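Local structure of arylalkylamine N-Acetyltransferase 2 (Aedes aegypti, 4FD5) at residues 11-16 / 61-66; 27-32 / 135-140; 35-40 / 106-111; 114-119 / 214-219; 172-177 / 208-213. The protein probably transfers acyl groups from coenzyme A thioesters to arylalkylamines such as dopamine and serotonin, as a member of the GNAT acetyltransferase family. All blocks are in the same frame, centred on the assembly; numbering follows the deposited sequence.

All five contacts belong to one GNAT-type fold built round a mixed sheet. Interaction 1 pairs edge strand 10-13 with the start of strand 66-69; interaction 2 sets the end of helix 19-29 against strand 129-138, its centre about 17 Å from that of interaction 1. Interaction 3 falls within the chain span of interaction 2 and touches it through Phe31 and Asn37. Interactions 3 and 4 share helix 103-116, their centres about 16 Å apart. Interaction 5 opens and closes between the two segments of interaction 4, and Pro35 of interaction 3 packs on its His211. The single chain is thus tied from the 10-13 edge across the sheet to strand 213-220.

Interaction 1 (11-16 / 61-66)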
# COMPACT_ATOMS: atom_id res chain seq x y z
N PHE A 11 -10.27 -15.21 -7.22
CA PHE A 11 -9.44 -14.00 -7.38
C PHE A 11 -9.73 -13.36 -8.72
O PHE A 11 -9.78 -14.05 -9.76
CB PHE A 11 -7.95 -14.32 -7.23
CG PHE A 11 -7.59 -14.87 -5.89
CD1 PHE A 11 -7.64 -16.23 -5.66
CD2 PHE A 11 -7.26 -14.02 -4.85
CE1 PHE A 11 -7.33 -16.74 -4.41
CE2 PHE A 11 -6.96 -14.53 -3.60
CZ PHE A 11 -6.99 -15.89 -3.38
N GLU A 12 -9.95 -12.05 -8.70
CA GLU A 12 -10.32 -11.33 -9.92
C GLU A 12 -9.64 -9.97 -9.95
O GLU A 12 -9.37 -9.38 -8.91
CB GLU A 12 -11.83 -11.10 -9.98
CG GLU A 12 -12.69 -12.37 -9.85
CD GLU A 12 -12.62 -13.24 -11.09
OE1 GLU A 12 -12.17 -12.75 -12.15
OE2 GLU A 12 -13.02 -14.42 -11.01
N THR A 13 -9.39 -9.45 -11.14
CA THR A 13 -8.95 -8.06 -11.27
C THR A 13 -10.14 -7.17 -10.92
O THR A 13 -11.27 -7.48 -11.31
CB THR A 13 -8.45 -7.78 -12.70
OG1 THR A 13 -7.37 -8.67 -13.02
CG2 THR A 13 -7.99 -6.33 -12.84
N ILE A 14 -9.92 -6.08 -10.19
CA ILE A 14 -11.04 -5.27 -9.71
C ILE A 14 -11.52 -4.32 -10.78
O ILE A 14 -10.77 -3.46 -11.24
CB ILE A 14 -10.67 -4.44 -8.45
CG1 ILE A 14 -10.08 -5.38 -7.38
CG2 ILE A 14 -11.92 -3.74 -7.90
CD1 ILE A 14 -9.66 -4.70 -6.10
N SER A 15 -12.77 -4.51 -11.19
CA SER A 15 -13.41 -3.69 -12.21
C SER A 15 -14.26 -2.61 -11.55
O SER A 15 -14.52 -2.67 -10.36
CB SER A 15 -14.30 -4.56 -13.10
OG SER A 15 -15.45 -4.98 -12.38
N SER A 16 -14.70 -1.64 -12.34
CA SER A 16 -15.38 -0.47 -11.76
C SER A 16 -16.66 -0.80 -10.99
O SER A 16 -17.02 -0.08 -10.05
CB SER A 16 -15.68 0.59 -12.84
OG SER A 16 -16.64 0.13 -13.78
N LYS A 61 -8.23 2.67 -10.65
CA LYS A 61 -8.36 2.90 -12.09
C LYS A 61 -7.16 2.49 -12.95
O LYS A 61 -7.25 2.46 -14.18
CB LYS A 61 -8.75 4.35 -12.34
CG LYS A 61 -10.16 4.63 -11.89
CD LYS A 61 -10.46 6.12 -11.83
CE LYS A 61 -11.89 6.33 -11.38
NZ LYS A 61 -12.26 7.77 -11.26
N ASP A 62 -6.03 2.16 -12.31
CA ASP A 62 -4.90 1.58 -13.05
C ASP A 62 -5.18 0.15 -13.54
O ASP A 62 -4.40 -0.41 -14.31
CB ASP A 62 -3.61 1.58 -12.21
CG ASP A 62 -2.95 2.95 -12.14
OD1 ASP A 62 -3.31 3.86 -12.93
OD2 ASP A 62 -2.05 3.11 -11.28
N ASN A 63 -6.29 -0.42 -13.07
CA ASN A 63 -6.79 -1.70 -13.56
C ASN A 63 -5.81 -2.85 -13.32
O ASN A 63 -5.72 -3.78 -14.12
CB ASN A 63 -7.08 -1.62 -15.06
CG ASN A 63 -8.08 -2.66 -15.51
OD1 ASN A 63 -8.96 -3.07 -14.74
ND2 ASN A 63 -7.97 -3.09 -16.77
N VAL A 64 -5.06 -2.78 -12.22
CA VAL A 64 -4.14 -3.87 -11.88
C VAL A 64 -4.32 -4.35 -10.44
O VAL A 64 -3.45 -5.06 -9.91
CB VAL A 64 -2.64 -3.53 -12.14
CG1 VAL A 64 -2.36 -3.42 -13.64
CG2 VAL A 64 -2.24 -2.24 -11.42
N SER A 65 -5.43 -3.97 -9.81
CA SER A 65 -5.70 -4.42 -8.44
C SER A 65 -6.42 -5.77 -8.44
O SER A 65 -7.15 -6.08 -9.38
CB SER A 65 -6.55 -3.39 -7.70
OG SER A 65 -5.87 -2.14 -7.65
N ILE A 66 -6.23 -6.54 -7.38
CA ILE A 66 -6.83 -7.88 -7.28
C ILE A 66 -7.75 -7.95 -6.06
O ILE A 66 -7.42 -7.40 -5.01
CB ILE A 66 -5.74 -8.94 -7.07
CG1 ILE A 66 -4.65 -8.84 -8.14
CG2 ILE A 66 -6.35 -10.34 -7.02
CD1 ILE A 66 -5.10 -9.19 -9.50
O HOH W 1 -8.12 -2.54 -10.60
O HOH W 2 -10.75 -1.41 -13.09
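The ring of Phe11 receives CG2 of Ile66 at its edge, near the ring plane, while the closest approach between the two residues is from Phe11 CB to that same methyl, 4.3 Å. This is one edge of the GNAT sheet, where strand 10-13 runs antiparallel to the chain entering strand 66-69. Thr13 and Ile66 form a non-hydrogen-bonded pair, their CA atoms 4.5 Å apart and their side chains on one face of the sheet. On that face Phe11 and Ile66 also touch helix 147-161. Ile14 N donates to Ser65 O at 2.9 Å, the N-H...O angle being 156°, with the donor 38° out of the carbonyl plane. The same oxygen receives a CA-H...O contact from Thr13, and Ile66 CA makes its counterpart to Glu12 O. Ile14 CG1 lies anti to the carbonyl carbon (chi1 -53°), and its extended chain carries CD1 to Ser65 CB, 3.7 Å away. Ser65 OG is engaged by the backbone N of Asn81. Thr13 CG2, anti to the backbone N, reaches Asn63 O at 3.6 Å. Asn63 has positive phi as the chain leaves helix 50-60, and its OD1 comes near Thr13 CG2 and Ile14 O, where a water donates to both Ile14 O and OD1. A second water lies 2.9 Å from Ile14 O and accepts from Ser65 N at 3.1 Å.

Interaction 2 (27-32 / 135-140); sequences RQTFFA and ILSVDS
Phe30 holds CG anti to its backbone nitrogen (chi1 -179°), which extends the ring toward strand 129-138; with CG1 of Ile135 at chi1 -70°, its CG2 branch is the one anti to N and meets the ring. The contact joins the C-terminal end of helix 19-29 and the residues that follow to a central strand of the GNAT sheet. Ile135 CG2 sits 3.6 Å from the centroid of the Phe30 ring and 11° off its normal, a CH-pi contact over the middle of one face. CG1 and CD1 of Ile135 lie on the same side of the ring plane but beyond the rim, CD1 coming 3.7 Å from Phe30 CE2. That CD1 also meets Phe31 CE1, 4.1 Å away, with the two side chains at about a right angle. Phe31 CD1 lies in the plane of the Phe30 ring at its edge, and the Phe31 ring packs against helix 50-60 through Leu52 and Ser56. Toward the other end of the strand, Ser137 CB approaches Phe30 CD1 at 3.7 Å, and Leu136 O stands obliquely to the ring beside CE1. The hydroxyls of Thr29 and Ser137 come to 3.4 Å between their OG1 and OG atoms, and each has its firm partner on His25: the backbone oxygen for Thr29, NE2 for Ser137. Asp139 forms a salt bridge with Arg141, and its OD2 rests 3.8 Å from Thr29 CG2.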
# COMPACT_ATOMS: atom_id res chain seq x y z
N ARG A 27 -12.86 1.10 4.23
CA ARG A 27 -13.34 1.94 5.31
C ARG A 27 -13.56 1.10 6.53
O ARG A 27 -13.33 1.55 7.65
CB ARG A 27 -14.68 2.57 4.96
CG ARG A 27 -14.60 3.67 3.96
CD ARG A 27 -15.92 4.44 3.93
NE ARG A 27 -15.97 5.32 2.77
CZ ARG A 27 -16.58 5.02 1.63
NH1 ARG A 27 -17.21 3.86 1.48
NH2 ARG A 27 -16.56 5.88 0.62
N GLN A 28 -14.00 -0.14 6.32
CA GLN A 28 -14.47 -0.92 7.45
C GLN A 28 -13.32 -1.68 8.05
O GLN A 28 -13.33 -1.97 9.25
CB GLN A 28 -15.58 -1.88 7.05
CG GLN A 28 -16.90 -1.20 6.71
CD GLN A 28 -17.54 -0.54 7.91
OE1 GLN A 28 -17.36 -0.97 9.06
NE2 GLN A 28 -18.30 0.53 7.66
N THR A 29 -12.32 -2.02 7.24
CA THR A 29 -11.38 -3.02 7.73
C THR A 29 -9.95 -2.55 7.75
O THR A 29 -9.12 -3.11 8.47
CB THR A 29 -11.46 -4.36 6.94
OG1 THR A 29 -10.94 -4.18 5.62
CG2 THR A 29 -12.87 -4.87 6.86
N PHE A 30 -9.65 -1.52 6.96
CA PHE A 30 -8.26 -1.22 6.68
C PHE A 30 -7.79 0.15 7.14
O PHE A 30 -6.82 0.26 7.86
CB PHE A 30 -7.95 -1.38 5.19
CG PHE A 30 -6.52 -1.09 4.85
CD1 PHE A 30 -5.54 -2.05 5.05
CD2 PHE A 30 -6.15 0.16 4.37
CE1 PHE A 30 -4.22 -1.79 4.75
CE2 PHE A 30 -4.82 0.43 4.07
CZ PHE A 30 -3.85 -0.55 4.26
N PHE A 31 -8.48 1.20 6.69
CA PHE A 31 -7.96 2.56 6.80
C PHE A 31 -7.60 2.94 8.24
O PHE A 31 -6.52 3.45 8.50
CB PHE A 31 -8.97 3.57 6.25
CG PHE A 31 -9.05 3.62 4.74
CD1 PHE A 31 -7.93 3.45 3.94
CD2 PHE A 31 -10.27 3.89 4.12
CE1 PHE A 31 -8.02 3.54 2.56
CE2 PHE A 31 -10.37 3.98 2.73
CZ PHE A 31 -9.24 3.79 1.95
N ALA A 32 -8.51 2.68 9.18
CA ALA A 32 -8.29 3.10 10.57
C ALA A 32 -7.27 2.22 11.31
O ALA A 32 -6.75 2.61 12.35
CB ALA A 32 -9.61 3.12 11.34
N ILE A 135 -1.96 -1.24 -1.13
CA ILE A 135 -2.72 -1.72 0.02
C ILE A 135 -2.86 -3.23 -0.05
O ILE A 135 -3.15 -3.76 -1.12
CB ILE A 135 -4.14 -1.12 0.05
CG1 ILE A 135 -4.06 0.37 0.39
CG2 ILE A 135 -5.01 -1.86 1.06
CD1 ILE A 135 -5.43 1.03 0.51
N LEU A 136 -2.64 -3.91 1.07
CA LEU A 136 -2.93 -5.34 1.18
C LEU A 136 -3.82 -5.50 2.41
O LEU A 136 -3.40 -5.16 3.53
CB LEU A 136 -1.63 -6.15 1.34
CG LEU A 136 -1.76 -7.65 1.59
CD1 LEU A 136 -2.47 -8.33 0.43
CD2 LEU A 136 -0.38 -8.23 1.81
N SER A 137 -5.03 -6.00 2.19
CA SER A 137 -6.06 -5.98 3.24
C SER A 137 -6.88 -7.27 3.19
O SER A 137 -7.28 -7.69 2.11
CB SER A 137 -6.99 -4.77 3.00
OG SER A 137 -8.04 -4.75 3.96
N VAL A 138 -7.09 -7.91 4.34
CA VAL A 138 -7.92 -9.11 4.39
C VAL A 138 -8.91 -8.96 5.54
O VAL A 138 -8.51 -8.68 6.67
CB VAL A 138 -7.07 -10.38 4.61
CG1 VAL A 138 -7.98 -11.63 4.72
CG2 VAL A 138 -6.06 -10.54 3.49
N ASP A 139 -10.19 -9.12 5.23
CA ASP A 139 -11.29 -9.02 6.19
C ASP A 139 -11.08 -10.06 7.30
O ASP A 139 -10.72 -11.20 7.02
CB ASP A 139 -12.61 -9.27 5.46
CG ASP A 139 -13.83 -9.02 6.33
OD1 ASP A 139 -13.98 -9.72 7.35
OD2 ASP A 139 -14.65 -8.13 6.00
N SER A 140 -11.28 -9.66 8.55
CA SER A 140 -11.02 -10.56 9.68
C SER A 140 -11.77 -11.89 9.57
O SER A 140 -11.28 -12.92 10.04
CB SER A 140 -11.35 -9.89 11.02
OG SER A 140 -12.74 -9.58 11.10

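Interaction 3 (35-40 / 106-111)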
# COMPACT_ATOMS: atom_id res chain seq x y z
N PRO A 35 -0.99 1.09 10.34
CA PRO A 35 -0.13 1.61 11.42
C PRO A 35 0.03 3.13 11.48
O PRO A 35 -0.13 3.71 12.57
CB PRO A 35 1.23 0.95 11.13
CG PRO A 35 0.88 -0.31 10.40
CD PRO A 35 -0.33 0.02 9.57
N LEU A 36 0.35 3.78 10.36
CA LEU A 36 0.55 5.23 10.36
C LEU A 36 -0.76 6.01 10.53
O LEU A 36 -0.83 6.96 11.31
CB LEU A 36 1.28 5.70 9.11
CG LEU A 36 2.63 5.04 8.84
CD1 LEU A 36 3.30 5.71 7.66
CD2 LEU A 36 3.52 5.08 10.09
N ASN A 37 -1.79 5.60 9.80
CA ASN A 37 -3.11 6.21 9.95
C ASN A 37 -3.54 6.18 11.40
O ASN A 37 -4.04 7.17 11.93
CB ASN A 37 -4.14 5.46 9.10
CG ASN A 37 -3.90 5.61 7.62
OD1 ASN A 37 -3.03 6.37 7.19
ND2 ASN A 37 -4.67 4.89 6.82
N LYS A 38 -3.34 5.04 12.05
CA LYS A 38 -3.76 4.90 13.43
C LYS A 38 -2.90 5.78 14.35
O LYS A 38 -3.42 6.42 15.27
CB LYS A 38 -3.69 3.43 13.87
CG LYS A 38 -4.27 3.19 15.26
CD LYS A 38 -4.05 1.77 15.73
CE LYS A 38 -4.89 0.79 14.93
NZ LYS A 38 -4.93 -0.54 15.59
N ALA A 39 -1.60 5.80 14.11
CA ALA A 39 -0.68 6.61 14.92
C ALA A 39 -1.07 8.09 14.99
O ALA A 39 -0.90 8.73 16.03
CB ALA A 39 0.75 6.45 14.42
N VAL A 40 -1.57 8.64 13.89
CA VAL A 40 -1.91 10.07 13.88
C VAL A 40 -3.41 10.34 13.87
O VAL A 40 -3.86 11.45 13.54
CB VAL A 40 -1.21 10.82 12.73
CG1 VAL A 40 0.31 10.80 12.94
CG2 VAL A 40 -1.60 10.23 11.39
N LYS A 106 -0.53 14.91 5.95
CA LYS A 106 0.74 15.47 5.50
C LYS A 106 1.94 14.81 6.17
O LYS A 106 2.98 14.62 5.53
CB LYS A 106 0.75 16.98 5.71
CG LYS A 106 1.97 17.65 5.14
CD LYS A 106 1.89 19.17 5.32
CE LYS A 106 3.28 19.83 5.15
NZ LYS A 106 3.24 21.30 5.43
N LYS A 107 1.82 14.48 7.46
CA LYS A 107 2.91 13.76 8.13
C LYS A 107 3.23 12.44 7.42
O LYS A 107 4.42 12.09 7.18
CB LYS A 107 2.53 13.45 9.58
CG LYS A 107 2.37 14.70 10.43
CD LYS A 107 1.99 14.32 11.84
CE LYS A 107 1.86 15.55 12.73
NZ LYS A 107 1.21 15.22 14.02
N ILE A 108 2.16 11.70 7.11
CA ILE A 108 2.34 10.42 6.40
C ILE A 108 2.96 10.60 5.00
O ILE A 108 3.97 9.96 4.64
CB ILE A 108 1.00 9.68 6.29
CG1 ILE A 108 0.49 9.33 7.69
CG2 ILE A 108 1.15 8.43 5.42
CD1 ILE A 108 -0.96 8.88 7.70
N PHE A 109 2.35 11.49 4.21
CA PHE A 109 2.85 11.77 2.87
C PHE A 109 4.34 12.14 2.91
O PHE A 109 5.14 11.62 2.13
CB PHE A 109 2.03 12.90 2.22
CG PHE A 109 2.40 13.18 0.78
CD1 PHE A 109 1.60 12.72 -0.26
CD2 PHE A 109 3.55 13.89 0.46
CE1 PHE A 109 1.93 12.97 -1.59
CE2 PHE A 109 3.89 14.15 -0.86
CZ PHE A 109 3.08 13.68 -1.89
N LYS A 110 4.69 13.02 3.83
CA LYS A 110 6.05 13.49 3.99
C LYS A 110 7.03 12.35 4.29
O LYS A 110 8.09 12.27 3.67
CB LYS A 110 6.13 14.56 5.08
CG LYS A 110 7.48 15.21 5.24
CD LYS A 110 7.40 16.40 6.22
CE LYS A 110 8.72 16.62 6.95
NZ LYS A 110 9.83 17.08 6.06
N LEU A 111 6.68 11.47 5.23
CA LEU A 111 7.59 10.37 5.53
C LEU A 111 7.82 9.50 4.30
O LEU A 111 8.96 9.15 3.95
CB LEU A 111 7.06 9.52 6.68
CG LEU A 111 7.84 8.22 6.94
CD1 LEU A 111 9.32 8.48 7.28
CD2 LEU A 111 7.15 7.44 8.05
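Asn37 OD1 comes 3.3 Å from Ile108 CD1, a polar atom against a methyl, while ND2 of the same amide is hydrogen-bonded to the backbone oxygen of Phe31. That bond helps to orient the amide, and the isoleucine crosses it at about a right angle. The setting is a near-antiparallel pair of helices in the GNAT-family chain: the short helix 35-39 runs against helix 103-116, their local axes 10.3 Å apart at closest approach with 143° between their directions. Ile108 has the largest share of the contact. Its CG1 lies anti to the carbonyl carbon (chi1 -63°) and the chain stays extended, carrying CD1 to both Asn37 and Val40, one turn apart. Leu36 CB meets Ile108 CG1 at 4.0 Å, and Val40 CG2 meets CD1 of Ile108 at 4.0 Å. Farther along, Leu36 CD1 approaches Leu111 CD2, and Leu36 also touches Tyr193. Val40 is the first residue to leave helical angles, and both it and Leu111 touch Phe205. No hydrogen bond joins the two segments, which are held by apolar contacts, with the aliphatic part of Lys107 at the border: its extended chain lays CD 4.1 Å from Val40 CG1.

Interaction 4 (114-119 / 214-219); sequences EQNLKI and LKIMCK
Ile216 carries most of the contact, offering its two methyls to different residues of 114-119. Its CG2 meets Ile119 CD1 at 3.4 Å, tighter than usual for carbons, where the two side chains run alongside in opposite senses. Ile119 has CG1 between its backbone N and carbonyl carbon (chi1 61°), from where the extended chain runs to the strand. The other methyl, Ile216 CD1, lies against the amide of Asn116, 3.7 Å from OD1, and also touches Gln115 CB at 3.9 Å. Two residues back along the strand, on the same side, Leu214 CD2 packs on Gln115 CG at 3.8 Å. Gln115 is bent at chi2 (-63°), which leaves its aliphatic part on Leu214 and turns the amide aside; a water there donates to Gln115 OE1 and Leu214 O, 3.0 Å and 3.1 Å away, bridging helix and strand where no direct hydrogen bond does.

In the next shell, Asn116 is held from both ends of its amide: OD1 accepts from Lys168 NZ, and ND2 donates to Asp170 OD2 and to Leu112 O. Lys168 and Asp170 stand on the neighbouring strand 166-171 and touch Ile216 as well, so the polar partners and the apolar contact come from the same sheet face. A type I turn from Asn116 to Ile119 brings Ile119 back toward the strand. This is helix-on-sheet packing of the GNAT fold, the end of helix 103-116 packing against strand 213-220.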
# COMPACT_ATOMS: atom_id res chain seq x y z
N GLU A 114 9.98 11.36 1.65
CA GLU A 114 11.36 11.44 2.11
C GLU A 114 12.09 10.13 1.95
O GLU A 114 13.23 10.10 1.50
CB GLU A 114 11.40 11.83 3.57
CG GLU A 114 11.00 13.24 3.84
CD GLU A 114 11.11 13.54 5.31
OE1 GLU A 114 10.76 12.65 6.13
OE2 GLU A 114 11.58 14.65 5.65
N GLN A 115 11.45 9.03 2.34
CA GLN A 115 12.15 7.76 2.26
C GLN A 115 12.36 7.37 0.80
O GLN A 115 13.43 6.86 0.44
CB GLN A 115 11.41 6.67 3.03
CG GLN A 115 11.46 6.89 4.53
CD GLN A 115 12.88 6.82 5.06
OE1 GLN A 115 13.54 5.79 4.96
NE2 GLN A 115 13.36 7.93 5.61
N ASN A 116 11.36 7.64 -0.03
CA ASN A 116 11.50 7.34 -1.46
C ASN A 116 12.60 8.14 -2.17
O ASN A 116 13.11 7.70 -3.21
CB ASN A 116 10.17 7.48 -2.18
CG ASN A 116 9.37 6.20 -2.15
OD1 ASN A 116 9.69 5.25 -2.86
ND2 ASN A 116 8.32 6.17 -1.33
N LEU A 117 12.97 9.29 -1.62
CA LEU A 117 14.12 10.02 -2.18
C LEU A 117 15.47 9.30 -2.05
O LEU A 117 16.45 9.67 -2.71
CB LEU A 117 14.25 11.40 -1.54
CG LEU A 117 13.18 12.43 -1.88
CD1 LEU A 117 13.45 13.73 -1.10
CD2 LEU A 117 13.15 12.70 -3.37
N LYS A 118 15.54 8.28 -1.20
CA LYS A 118 16.84 7.71 -0.86
C LYS A 118 17.22 6.56 -1.79
O LYS A 118 18.34 6.04 -1.71
CB LYS A 118 16.83 7.25 0.59
CG LYS A 118 16.51 8.37 1.55
CD LYS A 118 16.41 7.88 2.97
CE LYS A 118 17.64 7.09 3.36
NZ LYS A 118 17.74 6.90 4.85
N ILE A 119 16.29 6.17 -2.65
CA ILE A 119 16.55 5.13 -3.63
C ILE A 119 15.97 5.52 -4.99
O ILE A 119 15.06 6.33 -5.07
CB ILE A 119 15.94 3.77 -3.20
CG1 ILE A 119 14.42 3.89 -3.05
CG2 ILE A 119 16.62 3.24 -1.93
CD1 ILE A 119 13.75 2.64 -2.49
N LEU A 214 9.19 1.27 8.81
CA LEU A 214 8.72 1.42 7.44
C LEU A 214 9.80 0.81 6.56
O LEU A 214 10.97 1.19 6.68
CB LEU A 214 8.55 2.89 7.08
CG LEU A 214 8.50 3.24 5.59
CD1 LEU A 214 7.31 2.59 4.91
CD2 LEU A 214 8.43 4.74 5.43
N LYS A 215 9.44 -0.13 5.69
CA LYS A 215 10.43 -0.73 4.79
C LYS A 215 9.98 -0.54 3.36
O LYS A 215 8.86 -0.90 3.02
CB LYS A 215 10.59 -2.23 5.06
CG LYS A 215 11.05 -2.58 6.47
CD LYS A 215 11.32 -4.08 6.61
CE LYS A 215 11.79 -4.42 8.02
NZ LYS A 215 12.20 -5.84 8.12
N ILE A 216 10.83 0.06 2.54
CA ILE A 216 10.61 0.06 1.09
C ILE A 216 11.29 -1.18 0.51
O ILE A 216 12.52 -1.36 0.65
CB ILE A 216 11.13 1.33 0.41
CG1 ILE A 216 10.38 2.55 0.94
CG2 ILE A 216 10.98 1.22 -1.11
CD1 ILE A 216 10.87 3.86 0.34
N MET A 217 10.46 -2.02 -0.11
CA MET A 217 10.85 -3.37 -0.48
C MET A 217 10.57 -3.59 -1.95
O MET A 217 9.63 -3.02 -2.50
CB MET A 217 10.08 -4.39 0.36
CG MET A 217 10.20 -4.16 1.86
SD MET A 217 9.27 -5.32 2.89
CE MET A 217 10.36 -6.75 2.82
N CYS A 218 11.38 -4.42 -2.59
CA CYS A 218 11.16 -4.67 -4.01
C CYS A 218 11.54 -6.08 -4.46
O CYS A 218 12.24 -6.81 -3.77
CB CYS A 218 11.88 -3.62 -4.85
SG CYS A 218 13.66 -3.81 -4.83
N LYS A 219 11.05 -6.45 -5.64
CA LYS A 219 11.33 -7.77 -6.18
C LYS A 219 11.50 -7.66 -7.68
O LYS A 219 10.66 -7.06 -8.36
CB LYS A 219 10.19 -8.73 -5.85
CG LYS A 219 10.45 -10.16 -6.29
CD LYS A 219 9.27 -11.08 -6.02
CE LYS A 219 9.66 -12.51 -6.42
NZ LYS A 219 8.55 -13.47 -6.28
O HOH W 3 12.06 3.23 4.57

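Interaction 5 (172-177 / 208-213); sequences TGAFSQ and DPPHEK
Two direct hydrogen bonds join the start of helix 174-182 to the loop that leads into strand 213-220. Ala174 N donates to His211 ND1 at 3.0 Å, nearly straight at 163° and in the imidazole plane, so the ring accepts at its edge. The second runs from Gln177 NE2 to Lys213 O at 2.8 Å; the acceptor lies in the amide plane of Gln177, though the donor stands 44° out of the carbonyl plane. The extended Gln177 chain brings the amide there, and NE2 also serves Ala171 O. A water completes the amide's link to the strand start, donating to Gln177 OE1 and accepting from Lys213 N.

Apolar contacts add to these. Pro210, which follows a cis peptide bond, sets CG 3.8 Å from Phe175 CE2 and CD over one face of the neighbouring His211 ring. Ala174 CB is 4.2 Å from Pro210 CG. Phe175 CD2 approaches His211 CE1 at 3.8 Å, with ring planes at 77° in an oblique pair. Pro35 of helix 35-39 packs on His211 and Thr172. In a closer carbon-to-polar approach, Gly173 CA lies 3.3 Å from His211 ND1.

Gly173 occupies the N-cap position, and the N-H of the first helical residue, Ala174, is taken by His211 of the loop before strand 213-220, at a helix start of the GNAT fold.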
# COMPACT_ATOMS: atom_id res chain seq x y z
N THR A 172 4.40 -0.40 5.61
CA THR A 172 4.45 0.32 6.88
C THR A 172 4.25 -0.60 8.06
O THR A 172 4.57 -0.23 9.19
CB THR A 172 3.36 1.40 6.94
OG1 THR A 172 2.07 0.79 6.80
CG2 THR A 172 3.56 2.41 5.82
N GLY A 173 3.72 -1.80 7.80
CA GLY A 173 3.36 -2.72 8.88
C GLY A 173 4.09 -4.05 8.84
O GLY A 173 4.50 -4.52 7.77
N ALA A 174 4.20 -4.67 10.00
CA ALA A 174 4.93 -5.93 10.15
C ALA A 174 4.33 -7.12 9.40
O ALA A 174 5.06 -7.99 8.92
CB ALA A 174 5.10 -6.27 11.63
N PHE A 175 3.00 -7.17 9.31
CA PHE A 175 2.36 -8.33 8.71
C PHE A 175 2.60 -8.36 7.20
O PHE A 175 2.97 -9.41 6.64
CB PHE A 175 0.87 -8.39 9.04
CG PHE A 175 0.59 -8.48 10.52
CD1 PHE A 175 0.71 -9.70 11.19
CD2 PHE A 175 0.20 -7.36 11.24
CE1 PHE A 175 0.45 -9.78 12.56
CE2 PHE A 175 -0.05 -7.45 12.61
CZ PHE A 175 0.07 -8.66 13.25
N SER A 176 2.42 -7.21 6.55
CA SER A 176 2.62 -7.15 5.11
C SER A 176 4.11 -7.33 4.78
O SER A 176 4.47 -7.96 3.78
CB SER A 176 2.03 -5.87 4.50
OG SER A 176 2.92 -4.77 4.60
N GLN A 177 4.97 -6.81 5.64
CA GLN A 177 6.41 -7.05 5.49
C GLN A 177 6.72 -8.54 5.50
O GLN A 177 7.47 -9.03 4.64
CB GLN A 177 7.20 -6.34 6.60
CG GLN A 177 7.24 -4.82 6.41
CD GLN A 177 7.66 -4.04 7.66
OE1 GLN A 177 8.14 -4.61 8.65
NE2 GLN A 177 7.48 -2.73 7.62
N ASP A 208 1.47 1.21 17.27
CA ASP A 208 1.18 0.06 18.12
C ASP A 208 2.05 -1.13 17.73
O ASP A 208 2.39 -1.30 16.56
CB ASP A 208 -0.29 -0.33 18.04
CG ASP A 208 -1.20 0.71 18.64
OD1 ASP A 208 -0.70 1.63 19.31
OD2 ASP A 208 -2.44 0.61 18.46
N PRO A 209 2.41 -1.95 18.72
CA PRO A 209 3.07 -3.22 18.39
C PRO A 209 2.13 -4.05 17.53
O PRO A 209 0.91 -3.92 17.69
CB PRO A 209 3.27 -3.87 19.76
CG PRO A 209 3.27 -2.73 20.73
CD PRO A 209 2.31 -1.73 20.17
N PRO A 210 2.67 -4.89 16.63
CA PRO A 210 4.08 -5.24 16.44
C PRO A 210 4.81 -4.40 15.40
O PRO A 210 5.88 -4.79 14.94
CB PRO A 210 3.99 -6.67 15.91
CG PRO A 210 2.76 -6.63 15.06
CD PRO A 210 1.79 -5.72 15.77
N HIS A 211 4.25 -3.25 15.03
CA HIS A 211 4.83 -2.46 13.96
C HIS A 211 6.04 -1.72 14.47
O HIS A 211 6.02 -1.18 15.58
CB HIS A 211 3.77 -1.54 13.37
CG HIS A 211 2.52 -2.28 13.01
ND1 HIS A 211 2.49 -3.26 12.05
CD2 HIS A 211 1.27 -2.20 13.52
CE1 HIS A 211 1.27 -3.76 11.97
NE2 HIS A 211 0.51 -3.13 12.85
N GLU A 212 7.12 -1.74 13.70
CA GLU A 212 8.39 -1.22 14.16
C GLU A 212 9.06 -0.30 13.14
O GLU A 212 9.66 0.72 13.49
CB GLU A 212 9.31 -2.38 14.49
CG GLU A 212 10.33 -2.08 15.55
CD GLU A 212 10.91 -3.35 16.14
OE1 GLU A 212 10.72 -3.58 17.36
OE2 GLU A 212 11.55 -4.11 15.39
N LYS A 213 8.96 -0.67 11.86
CA LYS A 213 9.69 0.00 10.79
C LYS A 213 8.84 0.23 9.56
O LYS A 213 7.89 -0.51 9.31
CB LYS A 213 10.88 -0.86 10.34
CG LYS A 213 11.96 -1.08 11.36
CD LYS A 213 12.94 -2.15 10.90
CE LYS A 213 14.05 -2.38 11.92
NZ LYS A 213 15.09 -3.28 11.39
O HOH W 4 8.36 -3.50 11.22